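PDB 3LM8: thiamine pyrophosphokinase from Bacillus subtilis, which catalyses the ATP-dependent pyrophosphorylation of thiamine to thiamine diphosphate, releasing AMP, and takes part in thiamine salvage. Local coordinates for residues L84-A89 and D95-F100; G112-L117 and I127-K132. The protein carries 1 engineered substitution. All blocks are in the same frame, centred on the assembly; numbering follows the deposited sequence.

Interaction 1 of 2, residues L84-A89 and D95-F100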
ATOM      1  N   LEU A  84       3.470   7.965  10.779  1.00 28.84           N
ATOM      2  CA  LEU A  84       2.599   8.543  11.796  1.00 36.37           C
ATOM      3  C   LEU A  84       1.134   8.480  11.394  1.00 42.17           C
ATOM      4  O   LEU A  84       0.263   8.221  12.228  1.00 44.76           O
ATOM      5  CB  LEU A  84       2.989   9.998  12.070  1.00 39.55           C
ATOM      6  CG  LEU A  84       1.997  10.797  12.926  1.00 39.29           C
ATOM      7  CD1 LEU A  84       1.606   9.999  14.175  1.00 45.53           C
ATOM      8  CD2 LEU A  84       2.621  12.136  13.306  1.00 36.28           C
ATOM      9  N   ALA A  85       0.876   8.728  10.114  1.00 43.59           N
ATOM     10  CA  ALA A  85      -0.475   8.704   9.569  1.00 33.47           C
ATOM     11  C   ALA A  85      -1.078   7.307   9.682  1.00 29.35           C
ATOM     12  O   ALA A  85      -2.286   7.153   9.876  1.00 31.40           O
ATOM     13  CB  ALA A  85      -0.448   9.141   8.114  1.00 29.46           C
ATOM     14  N   LEU A  86      -0.226   6.291   9.569  1.00 25.68           N
ATOM     15  CA  LEU A  86      -0.683   4.912   9.657  1.00 33.13           C
ATOM     16  C   LEU A  86      -1.210   4.550  11.048  1.00 34.13           C
ATOM     17  O   LEU A  86      -2.203   3.831  11.165  1.00 38.33           O
ATOM     18  CB  LEU A  86       0.436   3.958   9.252  1.00 33.36           C
ATOM     19  CG  LEU A  86      -0.010   2.509   9.039  1.00 25.53           C
ATOM     20  CD1 LEU A  86      -1.126   2.451   7.991  1.00 13.26           C
ATOM     21  CD2 LEU A  86       1.200   1.670   8.619  1.00 22.74           C
ATOM     22  N   ASP A  87      -0.560   5.046  12.099  1.00 34.16           N
ATOM     23  CA  ASP A  87      -1.020   4.783  13.465  1.00 40.64           C
ATOM     24  C   ASP A  87      -2.425   5.351  13.652  1.00 33.35           C
ATOM     25  O   ASP A  87      -3.289   4.729  14.263  1.00 33.88           O
ATOM     26  CB  ASP A  87      -0.096   5.434  14.500  1.00 51.73           C
ATOM     27  CG  ASP A  87       1.232   4.723  14.636  1.00 53.18           C
ATOM     28  OD1 ASP A  87       1.270   3.490  14.472  1.00 48.21           O
ATOM     29  OD2 ASP A  87       2.240   5.398  14.928  1.00 57.42           O
ATOM     30  N   TRP A  88      -2.636   6.553  13.131  1.00 24.64           N
ATOM     31  CA  TRP A  88      -3.926   7.229  13.222  1.00 22.58           C
ATOM     32  C   TRP A  88      -5.002   6.384  12.546  1.00 44.29           C
ATOM     33  O   TRP A  88      -6.121   6.256  13.051  1.00 52.74           O
ATOM     34  CB  TRP A  88      -3.839   8.589  12.532  1.00 27.57           C
ATOM     35  CG  TRP A  88      -5.065   9.430  12.675  1.00 32.56           C
ATOM     36  CD1 TRP A  88      -5.326  10.337  13.657  1.00 33.48           C
ATOM     37  CD2 TRP A  88      -6.206   9.432  11.811  1.00 46.45           C
ATOM     38  NE1 TRP A  88      -6.560  10.907  13.460  1.00 41.22           N
ATOM     39  CE2 TRP A  88      -7.123  10.367  12.334  1.00 43.17           C
ATOM     40  CE3 TRP A  88      -6.543   8.731  10.649  1.00 52.70           C
ATOM     41  CZ2 TRP A  88      -8.360  10.622  11.734  1.00 46.92           C
ATOM     42  CZ3 TRP A  88      -7.775   8.985  10.053  1.00 51.37           C
ATOM     43  CH2 TRP A  88      -8.668   9.923  10.598  1.00 49.30           C
ATOM     44  N   ALA A  89      -4.650   5.814  11.395  1.00 44.62           N
ATOM     45  CA  ALA A  89      -5.574   4.988  10.628  1.00 31.36           C
ATOM     46  C   ALA A  89      -5.805   3.597  11.244  1.00 32.43           C
ATOM     47  O   ALA A  89      -6.945   3.122  11.288  1.00 30.84           O
ATOM     48  CB  ALA A  89      -5.079   4.861   9.199  1.00 21.54           C
ATOM     49  N   ASP A  95     -11.610  -1.624   7.763  1.00 29.13           N
ATOM     50  CA  ASP A  95     -11.375  -2.957   7.222  1.00 31.67           C
ATOM     51  C   ASP A  95     -10.187  -2.951   6.269  1.00 28.72           C
ATOM     52  O   ASP A  95      -9.506  -3.960   6.088  1.00 38.08           O
ATOM     53  CB  ASP A  95     -12.610  -3.451   6.468  1.00 37.30           C
ATOM     54  CG  ASP A  95     -13.894  -3.238   7.245  1.00 47.64           C
ATOM     55  OD1 ASP A  95     -14.021  -3.787   8.364  1.00 44.50           O
ATOM     56  OD2 ASP A  95     -14.776  -2.519   6.725  1.00 55.58           O
ATOM     57  N   ILE A  96      -9.936  -1.794   5.669  1.00 22.44           N
ATOM     58  CA  ILE A  96      -8.869  -1.679   4.694  1.00 31.39           C
ATOM     59  C   ILE A  96      -8.170  -0.331   4.687  1.00 31.93           C
ATOM     60  O   ILE A  96      -8.809   0.712   4.759  1.00 35.30           O
ATOM     61  CB  ILE A  96      -9.420  -1.904   3.267  1.00 32.28           C
ATOM     62  CG1 ILE A  96     -10.256  -3.185   3.229  1.00 45.59           C
ATOM     63  CG2 ILE A  96      -8.281  -2.004   2.281  1.00 25.52           C
ATOM     64  CD1 ILE A  96     -11.028  -3.393   1.944  1.00 50.37           C
ATOM     65  N   ILE A  97      -6.848  -0.364   4.604  1.00 24.77           N
ATOM     66  CA  ILE A  97      -6.082   0.858   4.496  1.00 26.88           C
ATOM     67  C   ILE A  97      -5.413   0.730   3.137  1.00 24.73           C
ATOM     68  O   ILE A  97      -4.896  -0.334   2.801  1.00 22.99           O
ATOM     69  CB  ILE A  97      -4.987   0.984   5.582  1.00 17.49           C
ATOM     70  CG1 ILE A  97      -5.628   1.182   6.956  1.00 13.90           C
ATOM     71  CG2 ILE A  97      -4.106   2.179   5.274  1.00 15.43           C
ATOM     72  CD1 ILE A  97      -4.648   1.156   8.092  1.00 17.91           C
ATOM     73  N   GLN A  98      -5.459   1.796   2.346  1.00  8.72           N
ATOM     74  CA  GLN A  98      -4.825   1.802   1.036  1.00 19.00           C
ATOM     75  C   GLN A  98      -3.946   3.036   0.948  1.00 23.68           C
ATOM     76  O   GLN A  98      -4.402   4.155   1.176  1.00 20.16           O
ATOM     77  CB  GLN A  98      -5.882   1.785  -0.073  1.00 13.40           C
ATOM     78  CG  GLN A  98      -6.499   0.400  -0.266  1.00 21.48           C
ATOM     79  CD  GLN A  98      -7.629   0.380  -1.284  1.00 22.71           C
ATOM     80  OE1 GLN A  98      -7.735  -0.553  -2.099  1.00 27.84           O
ATOM     81  NE2 GLN A  98      -8.492   1.401  -1.235  1.00 14.71           N
ATOM     82  N   ILE A  99      -2.675   2.823   0.625  1.00 21.14           N
ATOM     83  CA  ILE A  99      -1.713   3.914   0.555  1.00 22.89           C
ATOM     84  C   ILE A  99      -1.173   4.157  -0.844  1.00 20.30           C
ATOM     85  O   ILE A  99      -0.803   3.218  -1.558  1.00 24.15           O
ATOM     86  CB  ILE A  99      -0.517   3.649   1.492  1.00 18.81           C
ATOM     87  CG1 ILE A  99      -1.022   3.223   2.881  1.00 16.56           C
ATOM     88  CG2 ILE A  99       0.335   4.903   1.589  1.00  9.75           C
ATOM     89  CD1 ILE A  99       0.052   2.746   3.843  1.00 10.80           C
ATOM     90  N   PHE A 100      -1.108   5.433  -1.217  1.00 13.36           N
ATOM     91  CA  PHE A 100      -0.616   5.839  -2.531  1.00  7.87           C
ATOM     92  C   PHE A 100       0.577   6.784  -2.374  1.00 18.71           C
ATOM     93  O   PHE A 100       0.855   7.257  -1.264  1.00 23.83           O
ATOM     94  CB  PHE A 100      -1.741   6.538  -3.301  1.00  8.31           C
ATOM     95  CG  PHE A 100      -3.013   5.753  -3.342  1.00 20.07           C
ATOM     96  CD1 PHE A 100      -3.345   4.999  -4.462  1.00 26.06           C
ATOM     97  CD2 PHE A 100      -3.875   5.748  -2.241  1.00 14.64           C
ATOM     98  CE1 PHE A 100      -4.526   4.246  -4.495  1.00 26.43           C
ATOM     99  CE2 PHE A 100      -5.056   5.002  -2.259  1.00 21.21           C
ATOM    100  CZ  PHE A 100      -5.382   4.248  -3.392  1.00 18.61           C
TER

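Interaction 2 of 2, residues G112-L117 and I127-K132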
ATOM      1  N   GLY A 112      11.111   1.730   2.796  1.00 14.89           N
ATOM      2  CA  GLY A 112      10.545   2.078   4.073  1.00 18.70           C
ATOM      3  C   GLY A 112       9.105   1.623   4.065  1.00 29.05           C
ATOM      4  O   GLY A 112       8.736   0.679   4.767  1.00 36.04           O
ATOM      5  N   ASN A 113       8.291   2.276   3.240  1.00 23.67           N
ATOM      6  CA  ASN A 113       6.868   1.953   3.156  1.00 21.09           C
ATOM      7  C   ASN A 113       6.602   0.449   3.282  1.00 10.74           C
ATOM      8  O   ASN A 113       5.641   0.032   3.931  1.00 15.92           O
ATOM      9  CB  ASN A 113       6.284   2.539   1.866  1.00 22.11           C
ATOM     10  CG  ASN A 113       6.564   4.038   1.735  1.00 25.24           C
ATOM     11  OD1 ASN A 113       6.322   4.805   2.663  1.00 16.64           O
ATOM     12  ND2 ASN A 113       7.080   4.455   0.584  1.00 36.18           N
ATOM     13  N   ILE A 114       7.473  -0.358   2.683  1.00 11.24           N
ATOM     14  CA  ILE A 114       7.352  -1.812   2.751  1.00 14.14           C
ATOM     15  C   ILE A 114       7.368  -2.306   4.201  1.00 27.21           C
ATOM     16  O   ILE A 114       6.573  -3.166   4.587  1.00 39.59           O
ATOM     17  CB  ILE A 114       8.492  -2.478   1.977  1.00 24.09           C
ATOM     18  CG1 ILE A 114       8.170  -2.450   0.483  1.00 30.34           C
ATOM     19  CG2 ILE A 114       8.725  -3.903   2.491  1.00 25.70           C
ATOM     20  CD1 ILE A 114       6.982  -3.315   0.110  1.00 28.05           C
ATOM     21  N   GLN A 115       8.270  -1.762   5.005  1.00 28.53           N
ATOM     22  CA  GLN A 115       8.347  -2.156   6.404  1.00 29.14           C
ATOM     23  C   GLN A 115       7.029  -1.810   7.090  1.00 31.46           C
ATOM     24  O   GLN A 115       6.590  -2.516   7.998  1.00 30.21           O
ATOM     25  CB  GLN A 115       9.484  -1.425   7.108  1.00 33.03           C
ATOM     26  CG  GLN A 115      10.834  -1.544   6.415  1.00 47.88           C
ATOM     27  CD  GLN A 115      11.394  -2.954   6.441  1.00 50.51           C
ATOM     28  OE1 GLN A 115      11.338  -3.676   5.442  1.00 47.34           O
ATOM     29  NE2 GLN A 115      11.939  -3.354   7.593  1.00 49.92           N
ATOM     30  N   LEU A 116       6.402  -0.718   6.661  1.00 23.99           N
ATOM     31  CA  LEU A 116       5.131  -0.288   7.239  1.00 22.67           C
ATOM     32  C   LEU A 116       4.102  -1.417   7.215  1.00 27.07           C
ATOM     33  O   LEU A 116       3.300  -1.549   8.137  1.00 29.82           O
ATOM     34  CB  LEU A 116       4.565   0.921   6.470  1.00 23.84           C
ATOM     35  CG  LEU A 116       5.225   2.304   6.609  1.00 32.28           C
ATOM     36  CD1 LEU A 116       5.169   2.757   8.048  1.00 28.39           C
ATOM     37  CD2 LEU A 116       6.662   2.250   6.157  1.00 43.00           C
ATOM     38  N   LEU A 117       4.121  -2.218   6.154  1.00 26.44           N
ATOM     39  CA  LEU A 117       3.181  -3.325   6.019  1.00 27.77           C
ATOM     40  C   LEU A 117       3.314  -4.347   7.156  1.00 35.99           C
ATOM     41  O   LEU A 117       2.356  -5.061   7.497  1.00 30.33           O
ATOM     42  CB  LEU A 117       3.414  -4.027   4.689  1.00 25.01           C
ATOM     43  CG  LEU A 117       3.137  -3.195   3.446  1.00 31.07           C
ATOM     44  CD1 LEU A 117       3.751  -3.874   2.225  1.00 28.26           C
ATOM     45  CD2 LEU A 117       1.639  -3.023   3.298  1.00 30.15           C
ATOM     46  N   ILE A 127      -3.694  -3.935   4.672  1.00 37.74           N
ATOM     47  CA  ILE A 127      -2.983  -2.724   4.280  1.00 28.77           C
ATOM     48  C   ILE A 127      -2.408  -2.972   2.894  1.00 27.32           C
ATOM     49  O   ILE A 127      -1.467  -3.742   2.725  1.00 29.78           O
ATOM     50  CB  ILE A 127      -1.835  -2.426   5.257  1.00 20.01           C
ATOM     51  CG1 ILE A 127      -2.382  -2.368   6.690  1.00 22.32           C
ATOM     52  CG2 ILE A 127      -1.146  -1.119   4.873  1.00  7.98           C
ATOM     53  CD1 ILE A 127      -1.325  -2.085   7.742  1.00 26.60           C
ATOM     54  N   ARG A 128      -2.982  -2.327   1.896  1.00 25.12           N
ATOM     55  CA  ARG A 128      -2.531  -2.512   0.520  1.00 23.45           C
ATOM     56  C   ARG A 128      -1.797  -1.273   0.040  1.00 25.56           C
ATOM     57  O   ARG A 128      -2.269  -0.163   0.262  1.00 26.62           O
ATOM     58  CB  ARG A 128      -3.752  -2.786  -0.373  1.00 25.01           C
ATOM     59  CG  ARG A 128      -3.482  -2.693  -1.851  1.00 39.44           C
ATOM     60  CD  ARG A 128      -4.748  -2.912  -2.676  1.00 38.64           C
ATOM     61  NE  ARG A 128      -5.262  -4.274  -2.569  1.00 37.97           N
ATOM     62  CZ  ARG A 128      -6.373  -4.607  -1.923  1.00 41.34           C
ATOM     63  NH1 ARG A 128      -7.104  -3.680  -1.317  1.00 41.29           N
ATOM     64  NH2 ARG A 128      -6.755  -5.874  -1.882  1.00 43.02           N
ATOM     65  N   LEU A 129      -0.638  -1.449  -0.591  1.00 31.48           N
ATOM     66  CA  LEU A 129       0.106  -0.293  -1.109  1.00 30.07           C
ATOM     67  C   LEU A 129      -0.218  -0.228  -2.586  1.00 34.17           C
ATOM     68  O   LEU A 129      -0.261  -1.257  -3.247  1.00 42.42           O
ATOM     69  CB  LEU A 129       1.619  -0.456  -0.943  1.00 20.77           C
ATOM     70  CG  LEU A 129       2.230  -0.941   0.378  1.00 30.71           C
ATOM     71  CD1 LEU A 129       3.751  -0.866   0.232  1.00 14.50           C
ATOM     72  CD2 LEU A 129       1.752  -0.100   1.566  1.00 40.84           C
ATOM     73  N   ILE A 130      -0.439   0.972  -3.110  1.00 27.02           N
ATOM     74  CA  ILE A 130      -0.789   1.101  -4.523  1.00 22.43           C
ATOM     75  C   ILE A 130      -0.111   2.224  -5.303  1.00 27.75           C
ATOM     76  O   ILE A 130       0.007   3.356  -4.822  1.00 33.89           O
ATOM     77  CB  ILE A 130      -2.291   1.342  -4.705  1.00 29.62           C
ATOM     78  CG1 ILE A 130      -3.100   0.289  -3.950  1.00 27.36           C
ATOM     79  CG2 ILE A 130      -2.624   1.349  -6.193  1.00 31.28           C
ATOM     80  CD1 ILE A 130      -4.591   0.534  -4.016  1.00 23.24           C
ATOM     81  N   ASP A 131       0.309   1.899  -6.522  1.00 29.15           N
ATOM     82  CA  ASP A 131       0.917   2.869  -7.422  1.00 27.71           C
ATOM     83  C   ASP A 131       0.415   2.585  -8.843  1.00 28.07           C
ATOM     84  O   ASP A 131      -0.416   1.695  -9.057  1.00 28.57           O
ATOM     85  CB  ASP A 131       2.455   2.843  -7.334  1.00 25.11           C
ATOM     86  CG  ASP A 131       3.095   1.750  -8.179  1.00 47.74           C
ATOM     87  OD1 ASP A 131       2.809   0.565  -7.935  1.00 49.17           O
ATOM     88  OD2 ASP A 131       3.897   2.079  -9.087  1.00 60.45           O
ATOM     89  N   LYS A 132       0.902   3.360  -9.803  1.00 32.72           N
ATOM     90  CA  LYS A 132       0.497   3.226 -11.198  1.00 26.01           C
ATOM     91  C   LYS A 132       0.486   1.787 -11.745  1.00 25.96           C
ATOM     92  O   LYS A 132      -0.328   1.459 -12.602  1.00 30.18           O
ATOM     93  CB  LYS A 132       1.394   4.123 -12.062  1.00 31.07           C
ATOM     94  CG  LYS A 132       1.342   3.856 -13.562  1.00 57.99           C
ATOM     95  CD  LYS A 132       2.548   4.487 -14.260  1.00 70.05           C
ATOM     96  CE  LYS A 132       2.610   4.129 -15.740  1.00 72.58           C
ATOM     97  NZ  LYS A 132       1.408   4.590 -16.491  1.00 74.20           N
TER

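Interaction 1 of 2, residues L84-A89 and D95-F100
A89 and I97 mark the point where helix and strand draw nearest, with A89 CA 7.4 Å from I97 CA. The helical segment 84-89 and strand 96-100 run nearly antiparallel, at 160° between their N-to-C directions, and their axes approach to 10.4 Å, so that side chains alone bridge the gap. I97 reaches into it from the strand. Its CG1 branch lies beside the backbone N and continues extended (chi2 173°), which carries CD1 out to the helix. There the methyl rests against two residues one helical turn apart: I97 CD1 is 3.8 Å from L86 CD1 and 3.9 Å from A89 CB. The second branch of the isoleucine takes part as well, I97 CG2 lying 4.0 Å from L86 CD1. L86 has its CG anti to the backbone N (chi1 -168°), which swings CD1 over towards the strand. The same methyl reaches the next inward-facing residue more loosely, L86 CD1 to I99 CD1 being 4.3 Å. The interface is wholly apolar and buried. Around it, A89 also touches I4, and I97 touches I6, of strand 3-7, while I99 packs on L129. A85, on another side of the helix, meets I29 and V31 of strand 26-31. Helix 81-92 thus packs lengthwise on one face of the parallel part of the central sheet, against strands 26-31, 3-7 and 96-100.

Interaction 2 of 2, residues G112-L117 and I127-K132
L117 reaches from helix 107-122 to strand 126-131 and presses against both I127 and L129. Helix and strand point in almost opposite directions (157°), with axes 9.4 Å apart at their closest, and they converge towards the end of the helical segment, where L117 CA is 6.4 Å from I127 CA. CB of L117 stands back from the strand, and contact begins one atom further out, with L117 CG 3.9 Å from L129 CD2. Here CG sits beside the backbone N (chi1 -64°) and the chain forks into two methyls that divide the work. L117 CD1 meets one branch of its partner, 3.6 Å from L129 CD1. L117 CD2 turns inward and meets both strand residues: it lies 3.4 Å from L129 CD2 and 3.7 Å from I127 CG2, close beside the I127 carbonyl oxygen. The two leucines therefore reach for each other tip to tip, fork against fork. I114, one turn earlier in the helix, adds a lighter touch at about a right angle to L129, its CD1 lying 4.1 Å from L129 CD1. I136 of strand 134-139 flanks I114 and L117, and L90 of helix 81-92 meets I127, enclosing this apolar layer on further sides. The contact packs the helix of a beta-alpha-beta crossover, strand 96-100, helix 107-122 and strand 126-131, onto its second strand in the catalytic domain.

From the N terminus, the chain lays down strands 3-7, 26-31, 47-49 and 71-73 before it reaches helix 81-92; after a short connection it comes back as strand 96-100, and interaction 1 closes that loop. It then passes through helix 107-122 and returns in strand 126-131, where interaction 2 closes a second, somewhat longer one. The two contacts follow in series, neither nesting nor crossing. Their strands are adjacent and parallel in the mixed sheet, joined by probable backbone hydrogen bonds from R128 N to I97 O (2.9 Å) and from I130 N to I99 O (2.8 Å). I97, I99, I127 and L129 all face the helices, so helices 81-92 and 107-122 cover the same face of the sheet.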